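Precorrin-3 methylase (Rhodobacter capsulatus, PDB 3NUT) probably transfers a methyl group from S-adenosyl-L-methionine to a precorrin intermediate on the pathway to adenosylcobalamin (vitamin B12). Local coordinates at residues N145-P148 and F149-E153. Numbering follows the deposited sequence.
Sequences NLKP and FEILE
F149 and E150 carry the chain on from P148, and the CB of E150 stands 4.3 Å from P148 CB, a loose contact at the surface. In F149 the CG is anti to the backbone N (chi1 -177°), and the ring makes a cation-pi contact with R182 of helix 179-190. I151 supplies the one hydrogen bond between the two segments: its N donates to P148 O at 2.9 Å, with an N-H...O angle of 148°. I151 N thus bonds back three residues to P148 O, and E153 N bonds back four residues to F149 O at 3.1 Å, where the loop after strand 137-141 passes into helix 149-161 of the tetrapyrrole methylase fold. Two branches of I151 then divide the approach: I151 CG1 meets the proline ring at P148 CD, 4.0 Å away, while CG2 faces CD of K147 at 4.1 Å, the lysine chain crossing the isoleucine at about a right angle. At L152 the CB carbon lies 3.6 Å from K147 NZ, a van der Waals contact reached through bends at chi3 and chi4 of the lysine, and K147 also packs on D136 of the second subunit.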
# COMPACT_ATOMS: atom_id res chain seq x y z
N ASN A 145 -8.12 0.92 -19.95
CA ASN A 145 -8.88 1.07 -21.19
C ASN A 145 -10.39 0.89 -20.98
O ASN A 145 -11.19 1.29 -21.84
CB ASN A 145 -8.32 0.12 -22.26
CG ASN A 145 -6.80 0.27 -22.46
OD1 ASN A 145 -6.26 1.39 -22.49
ND2 ASN A 145 -6.11 -0.86 -22.59
N LEU A 146 -10.79 0.33 -19.83
CA LEU A 146 -12.21 0.19 -19.44
C LEU A 146 -12.85 1.51 -18.96
O LEU A 146 -14.09 1.61 -18.88
CB LEU A 146 -12.38 -0.90 -18.36
CG LEU A 146 -12.12 -2.39 -18.63
CD1 LEU A 146 -12.35 -3.23 -17.35
CD2 LEU A 146 -12.97 -2.92 -19.78
N LYS A 147 -12.03 2.50 -18.62
CA LYS A 147 -12.50 3.86 -18.32
C LYS A 147 -12.37 4.77 -19.57
O LYS A 147 -11.47 4.58 -20.40
CB LYS A 147 -11.70 4.47 -17.16
CG LYS A 147 -11.71 3.67 -15.86
CD LYS A 147 -11.40 4.53 -14.62
CE LYS A 147 -9.90 4.86 -14.45
NZ LYS A 147 -9.36 5.83 -15.45
N PRO A 148 -13.28 5.76 -19.70
CA PRO A 148 -12.98 6.78 -20.71
C PRO A 148 -11.93 7.72 -20.13
O PRO A 148 -11.94 7.99 -18.92
CB PRO A 148 -14.33 7.49 -20.91
CG PRO A 148 -15.10 7.26 -19.62
CD PRO A 148 -14.56 5.99 -19.00
N PHE A 149 -11.01 8.21 -20.98
CA PHE A 149 -9.95 9.13 -20.55
C PHE A 149 -10.48 10.24 -19.62
O PHE A 149 -9.80 10.68 -18.69
CB PHE A 149 -9.23 9.74 -21.76
CG PHE A 149 -8.09 10.64 -21.39
CD1 PHE A 149 -6.81 10.12 -21.20
CD2 PHE A 149 -8.30 12.01 -21.20
CE1 PHE A 149 -5.76 10.94 -20.83
CE2 PHE A 149 -7.25 12.84 -20.83
CZ PHE A 149 -5.98 12.31 -20.65
N GLU A 150 -11.71 10.67 -19.88
CA GLU A 150 -12.45 11.62 -19.06
C GLU A 150 -12.27 11.41 -17.54
O GLU A 150 -11.96 12.35 -16.81
CB GLU A 150 -13.92 11.55 -19.45
CG GLU A 150 -14.78 12.72 -19.02
CD GLU A 150 -16.26 12.34 -18.98
OE1 GLU A 150 -17.05 12.87 -19.81
OE2 GLU A 150 -16.63 11.49 -18.13
N ILE A 151 -12.47 10.17 -17.07
CA ILE A 151 -12.40 9.88 -15.63
C ILE A 151 -10.98 9.96 -15.04
O ILE A 151 -10.78 10.50 -13.94
CB ILE A 151 -13.01 8.51 -15.29
CG1 ILE A 151 -14.47 8.41 -15.79
CG2 ILE A 151 -12.88 8.21 -13.77
CD1 ILE A 151 -15.50 9.26 -15.02
N LEU A 152 -10.02 9.42 -15.77
CA LEU A 152 -8.60 9.55 -15.41
C LEU A 152 -8.19 11.02 -15.20
O LEU A 152 -7.41 11.35 -14.28
CB LEU A 152 -7.74 8.90 -16.50
CG LEU A 152 -6.23 8.97 -16.28
CD1 LEU A 152 -5.87 8.44 -14.89
CD2 LEU A 152 -5.47 8.22 -17.39
N GLU A 153 -8.72 11.90 -16.05
CA GLU A 153 -8.42 13.32 -15.99
C GLU A 153 -9.04 13.92 -14.71
O GLU A 153 -8.37 14.65 -13.97
CB GLU A 153 -8.92 14.03 -17.26
CG GLU A 153 -8.34 15.44 -17.47
CD GLU A 153 -9.13 16.30 -18.46
OE1 GLU A 153 -8.62 17.39 -18.80
OE2 GLU A 153 -10.26 15.91 -18.88